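Local coordinates for E3 ubiquitin-protein ligase RNF31 (Mus musculus, PDB 5Y3T) that transfers ubiquitin as a RING-type E3 ligase and interacts with HOIL-1, probably through the UBA domain pair held in this fragment, at residues F110-K113 against E114-Q118; R129-T132 against E133-Q137; R2-K5 against M6-E9. All blocks are in the same frame, centred on the assembly; numbering follows the deposited sequence.

In the fold
Starting at the N terminus, contact 3 comes first: it is one turn of helix 2-22 laid against the next, out at the far end of the chain. A long run of helices separates it from contact 1, which closes the loop between helix 87-107 and helix 116-122 and starts the latter. Contact 2 follows within helix 127-145. The three lie in series, with no nesting or crossing. Contacts 1 and 2 touch, the F110 ring packing on L134 and Q135 and the backbone carbonyl of E114 on L134, and so tie the loop to the last helix. Contact 3 is remote from both, its centre about 51 Å from either of theirs.

Contact 1: residues F110-K113 against E114-Q118; sequences FGPK and EGSLQ
F110 meets E114 at the edge of its ring, where CD1 lies 4.4 Å from E114 CB near the ring plane. The ring itself packs against helix 127-145, on L131, L134, Q135 and R138. On the backbone side, F110 O sits 3.5 Å from S116 CB. G111 follows and is gripped at both its N and its O. Its N donates to E114 OE1 at 2.6 Å, meeting that oxygen nearly end-on; the acid can reach back over the turn because its chain folds at CB-CG (chi2 71°). G111 O in turn takes E114 N at 3.1 Å from above the carbonyl plane and, more weakly, S116 N at 3.4 Å. The loop between helix 87-107 and helix 116-122 lies in the UBA domain pair, and F110 is the aromatic that ends an LGF triplet, consistent with the hydrophobic-glycine-aromatic loop signature of UBA domains. P112 opens the short 3-10 segment. P112 O receives G115 N at 3.0 Å, a second bond between residues three apart, which winds the chain tightly up to G115, the N-cap of helix 116-122. P112 also packs outward, CB standing 4.3 Å from L117 CG, with Q106 of helix 87-107 beside it. At K113 the CB lies 3.8 Å from E114 OE2, while the amine end leads away from the turn.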
# COMPACT_ATOMS: atom_id res chain seq x y z
N PHE B 110 -10.81 10.11 15.49
CA PHE B 110 -10.85 8.91 16.34
C PHE B 110 -9.50 8.49 16.86
O PHE B 110 -8.78 7.77 16.19
CB PHE B 110 -11.50 7.81 15.54
CG PHE B 110 -12.86 8.18 15.13
CD1 PHE B 110 -13.90 8.13 16.06
CD2 PHE B 110 -13.10 8.69 13.88
CE1 PHE B 110 -15.19 8.52 15.71
CE2 PHE B 110 -14.39 9.08 13.52
CZ PHE B 110 -15.43 9.01 14.44
N GLY B 111 -9.17 8.96 18.07
CA GLY B 111 -7.91 8.60 18.76
C GLY B 111 -8.04 7.35 19.61
O GLY B 111 -9.10 6.74 19.65
N PRO B 112 -6.96 6.94 20.28
CA PRO B 112 -6.98 5.81 21.25
C PRO B 112 -8.15 5.88 22.24
O PRO B 112 -8.90 4.90 22.44
CB PRO B 112 -5.65 5.96 21.98
CG PRO B 112 -4.74 6.59 20.97
CD PRO B 112 -5.59 7.46 20.08
N LYS B 113 -8.37 7.05 22.81
CA LYS B 113 -9.43 7.18 23.79
C LYS B 113 -10.85 6.91 23.24
O LYS B 113 -11.70 6.48 24.03
CB LYS B 113 -9.30 8.51 24.53
CG LYS B 113 -7.91 8.66 25.19
CD LYS B 113 -7.94 9.17 26.63
CE LYS B 113 -6.59 8.96 27.31
NZ LYS B 113 -6.58 9.40 28.74
N GLU B 114 -11.11 7.06 21.93
CA GLU B 114 -12.46 6.77 21.33
C GLU B 114 -12.53 5.39 20.66
O GLU B 114 -13.48 5.09 19.92
CB GLU B 114 -12.90 7.85 20.29
CG GLU B 114 -12.88 9.31 20.78
CD GLU B 114 -11.48 9.88 20.97
OE1 GLU B 114 -10.62 9.63 20.10
OE2 GLU B 114 -11.21 10.56 21.99
N GLY B 115 -11.50 4.57 20.90
CA GLY B 115 -11.55 3.15 20.56
C GLY B 115 -10.83 2.72 19.30
O GLY B 115 -11.11 1.64 18.80
N SER B 116 -9.90 3.53 18.82
CA SER B 116 -9.18 3.23 17.58
C SER B 116 -8.34 1.94 17.67
O SER B 116 -8.38 1.11 16.74
CB SER B 116 -8.32 4.42 17.16
OG SER B 116 -7.26 4.65 18.06
N LEU B 117 -7.65 1.75 18.79
CA LEU B 117 -6.82 0.57 19.02
C LEU B 117 -7.64 -0.70 18.99
O LEU B 117 -7.27 -1.67 18.31
CB LEU B 117 -6.02 0.67 20.33
CG LEU B 117 -5.20 1.93 20.59
CD1 LEU B 117 -4.35 1.75 21.84
CD2 LEU B 117 -4.33 2.28 19.40
N GLN B 118 -8.78 -0.68 19.65
CA GLN B 118 -9.68 -1.85 19.71
C GLN B 118 -10.28 -2.15 18.34
O GLN B 118 -10.30 -3.30 17.94
CB GLN B 118 -10.81 -1.67 20.73
CG GLN B 118 -10.32 -1.59 22.18
CD GLN B 118 -9.54 -0.31 22.51
OE1 GLN B 118 -9.61 0.69 21.78
NE2 GLN B 118 -8.76 -0.34 23.60

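Contact 2: residues R129-T132 against E133-Q137; sequences RALT and ELQRQ
The guanidinium of R136 carries T132 CG2 obliquely beside it, 3.9 Å from NH2, and E133 CG lies at its edge, in plane. That NH2 bonds to the backbone of another protein chain, one of whose aromatic side chains also packs on R136. The second flat group, the Q135 amide, turns its NE2 back toward L131: it donates weakly to L131 O at 3.4 Å and stands 3.8 Å from L131 CG, the two side chains running alongside each other in the same direction. Q135 OE1 goes to the partner chain's backbone, so the amide bridges its own helix and its neighbour. The methyl of T132 faces R136 because CG2 is anti to the backbone N (chi1 -59° for OG1); OG1 stays beside the N and bonds to A128 O, one turn back. Along the backbone, L134 N meets A130 O at 3.0 Å and E133 N meets R129 O at 3.2 Å, regular helical bonds. The next turn is less regular: Q135 N makes its firmer bond to T132 O, 3.1 Å and three residues back, with a weaker one to L131 O. L134 lies between the carbonyl of A130, its CD1 3.6 Å from A130 O, and F110 on the other side. In this helix, 127-145 of the UBA domain pair, A130 packs on helix 116-122 while L131, T132, Q135 and R136 meet another protein chain, consistent with a binding surface.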
# COMPACT_ATOMS: atom_id res chain seq x y z
N ARG B 129 -12.58 -0.37 7.37
CA ARG B 129 -13.57 -1.03 8.25
C ARG B 129 -13.58 -0.54 9.67
O ARG B 129 -14.65 -0.50 10.27
CB ARG B 129 -13.43 -2.53 8.24
CG ARG B 129 -14.01 -3.11 6.97
CD ARG B 129 -13.78 -4.58 6.86
NE ARG B 129 -14.16 -5.03 5.53
CZ ARG B 129 -14.11 -6.29 5.11
NH1 ARG B 129 -13.69 -7.26 5.93
NH2 ARG B 129 -14.48 -6.58 3.86
N ALA B 130 -12.44 -0.16 10.22
CA ALA B 130 -12.45 0.48 11.56
C ALA B 130 -13.21 1.83 11.57
O ALA B 130 -14.05 2.07 12.43
CB ALA B 130 -11.03 0.66 12.08
N LEU B 131 -12.95 2.68 10.59
CA LEU B 131 -13.64 3.99 10.45
C LEU B 131 -15.18 3.87 10.39
O LEU B 131 -15.90 4.63 11.06
CB LEU B 131 -13.16 4.67 9.18
CG LEU B 131 -13.53 6.12 8.98
CD1 LEU B 131 -12.99 6.99 10.10
CD2 LEU B 131 -12.96 6.52 7.63
N THR B 132 -15.65 2.92 9.57
CA THR B 132 -17.05 2.52 9.50
C THR B 132 -17.56 2.27 10.91
O THR B 132 -18.44 3.02 11.36
CB THR B 132 -17.28 1.27 8.60
OG1 THR B 132 -16.82 1.53 7.28
CG2 THR B 132 -18.76 0.91 8.49
N GLU B 133 -16.96 1.32 11.63
CA GLU B 133 -17.46 0.89 12.96
C GLU B 133 -17.48 2.02 14.01
O GLU B 133 -18.44 2.20 14.71
CB GLU B 133 -16.66 -0.34 13.50
CG GLU B 133 -17.48 -1.29 14.41
CD GLU B 133 -16.63 -2.17 15.34
OE1 GLU B 133 -16.80 -3.42 15.33
OE2 GLU B 133 -15.78 -1.62 16.09
N LEU B 134 -16.42 2.81 14.05
CA LEU B 134 -16.29 3.97 14.94
C LEU B 134 -17.31 5.10 14.74
O LEU B 134 -17.53 5.90 15.65
CB LEU B 134 -14.88 4.58 14.77
CG LEU B 134 -13.73 3.82 15.43
CD1 LEU B 134 -12.38 4.15 14.80
CD2 LEU B 134 -13.68 4.11 16.92
N GLN B 135 -17.88 5.19 13.55
CA GLN B 135 -18.86 6.24 13.25
C GLN B 135 -20.30 5.74 13.27
O GLN B 135 -21.23 6.54 13.07
CB GLN B 135 -18.57 6.86 11.91
CG GLN B 135 -17.31 7.69 11.91
CD GLN B 135 -17.01 8.25 10.53
OE1 GLN B 135 -16.80 9.44 10.36
NE2 GLN B 135 -17.05 7.40 9.55
N ARG B 136 -20.50 4.45 13.50
CA ARG B 136 -21.83 3.94 13.69
C ARG B 136 -22.63 4.78 14.67
O ARG B 136 -23.73 5.24 14.33
CB ARG B 136 -21.82 2.48 14.11
CG ARG B 136 -21.63 1.55 12.92
CD ARG B 136 -22.32 0.18 13.06
NE ARG B 136 -22.43 -0.35 11.72
CZ ARG B 136 -21.44 -0.89 11.03
NH1 ARG B 136 -20.21 -1.08 11.58
NH2 ARG B 136 -21.66 -1.27 9.78
N GLN B 137 -22.08 5.03 15.85
CA GLN B 137 -22.83 5.82 16.86
C GLN B 137 -23.24 7.20 16.37
O GLN B 137 -24.29 7.70 16.75
CB GLN B 137 -22.08 5.92 18.17
CG GLN B 137 -22.25 4.67 19.03
CD GLN B 137 -21.91 4.89 20.50
OE1 GLN B 137 -21.17 5.82 20.86
NE2 GLN B 137 -22.44 4.04 21.36

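Contact 3: residues R2-K5 against M6-E9; sequences RQDK and MRKE
Two successive turns of helix 2-22 meet here, near its N-terminal end, where side chains three and four residues apart line up along the surface. R2 and M6 lie side by side: R2 CG sits between its backbone N and carbonyl carbon (chi1 78°), and the extended chain brings R2 NH2 within 3.5 Å of M6 SD, obliquely to the guanidinium. R2 has a stronger partner in an acidic side chain of another protein chain, and M6 packs on an apolar side chain of that chain. D4 and R7 form a salt bridge, OD1 to NH2 at 3.3 Å; the carboxylate approaches the edge of the guanidinium with the two planes 82° apart. Over one face of the same guanidinium, offset toward its rim, sits Q3 O, 3.9 Å above the plane. K5 and E9 make a long pair, K5 NZ to E9 OE2 at 3.9 Å, and OE2 has a second cation from the partner chain. Underneath, M6 N bonds to R2 O at 3.1 Å and E9 N to K5 O at 2.8 Å. Two overlapping acid-base pairs, the second long, with R2, Q3 and E9 also bonded to a second protein, are typical of an interface helix.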
# COMPACT_ATOMS: atom_id res chain seq x y z
N ARG B 2 26.98 -15.85 -16.58
CA ARG B 2 26.18 -15.67 -15.37
C ARG B 2 24.68 -15.57 -15.74
O ARG B 2 23.82 -15.71 -14.88
CB ARG B 2 26.60 -14.39 -14.61
CG ARG B 2 26.02 -13.13 -15.26
CD ARG B 2 26.38 -11.75 -14.73
NE ARG B 2 25.88 -10.88 -15.80
CZ ARG B 2 24.73 -10.18 -15.81
NH1 ARG B 2 24.43 -9.51 -16.91
NH2 ARG B 2 23.93 -10.07 -14.76
N GLN B 3 24.38 -15.23 -16.99
CA GLN B 3 23.02 -15.23 -17.51
C GLN B 3 22.36 -16.61 -17.42
O GLN B 3 21.16 -16.74 -17.08
CB GLN B 3 23.00 -14.71 -18.94
CG GLN B 3 23.45 -13.25 -19.07
CD GLN B 3 23.04 -12.63 -20.39
OE1 GLN B 3 22.97 -13.32 -21.40
NE2 GLN B 3 22.75 -11.33 -20.40
N ASP B 4 23.17 -17.64 -17.65
CA ASP B 4 22.72 -19.03 -17.58
C ASP B 4 22.29 -19.37 -16.18
O ASP B 4 21.23 -19.98 -16.00
CB ASP B 4 23.83 -19.98 -18.03
CG ASP B 4 24.32 -19.65 -19.40
OD1 ASP B 4 23.57 -19.95 -20.36
OD2 ASP B 4 25.41 -19.03 -19.52
N LYS B 5 23.11 -18.98 -15.20
CA LYS B 5 22.83 -19.27 -13.80
C LYS B 5 21.56 -18.53 -13.31
O LYS B 5 20.71 -19.14 -12.65
CB LYS B 5 24.06 -18.94 -12.94
CG LYS B 5 24.09 -19.63 -11.58
CD LYS B 5 25.15 -19.03 -10.65
CE LYS B 5 24.89 -17.55 -10.36
NZ LYS B 5 25.54 -17.01 -9.13
N MET B 6 21.44 -17.24 -13.64
CA MET B 6 20.21 -16.45 -13.36
C MET B 6 18.95 -17.10 -13.92
O MET B 6 17.89 -16.99 -13.31
CB MET B 6 20.29 -15.03 -13.95
CG MET B 6 21.29 -14.10 -13.30
SD MET B 6 21.58 -12.65 -14.34
CE MET B 6 19.99 -11.84 -14.28
N ARG B 7 19.05 -17.74 -15.08
CA ARG B 7 17.90 -18.40 -15.70
C ARG B 7 17.57 -19.64 -14.92
O ARG B 7 16.43 -19.87 -14.61
CB ARG B 7 18.13 -18.73 -17.17
CG ARG B 7 16.91 -18.48 -18.06
CD ARG B 7 17.02 -19.09 -19.46
NE ARG B 7 18.42 -19.28 -19.84
CZ ARG B 7 19.26 -18.33 -20.30
NH1 ARG B 7 18.86 -17.07 -20.49
NH2 ARG B 7 20.52 -18.66 -20.57
N LYS B 8 18.58 -20.43 -14.59
CA LYS B 8 18.40 -21.64 -13.78
C LYS B 8 17.78 -21.28 -12.44
O LYS B 8 16.78 -21.89 -12.04
CB LYS B 8 19.74 -22.39 -13.59
CG LYS B 8 19.90 -23.29 -12.34
CD LYS B 8 19.15 -24.62 -12.44
CE LYS B 8 19.11 -25.37 -11.11
NZ LYS B 8 18.74 -26.81 -11.30
N GLU B 9 18.37 -20.30 -11.75
CA GLU B 9 17.94 -19.95 -10.38
C GLU B 9 16.49 -19.50 -10.39
O GLU B 9 15.69 -19.90 -9.54
CB GLU B 9 18.81 -18.86 -9.77
CG GLU B 9 20.25 -19.28 -9.44
CD GLU B 9 21.15 -18.10 -9.03
OE1 GLU B 9 21.05 -16.99 -9.63
OE2 GLU B 9 21.98 -18.28 -8.11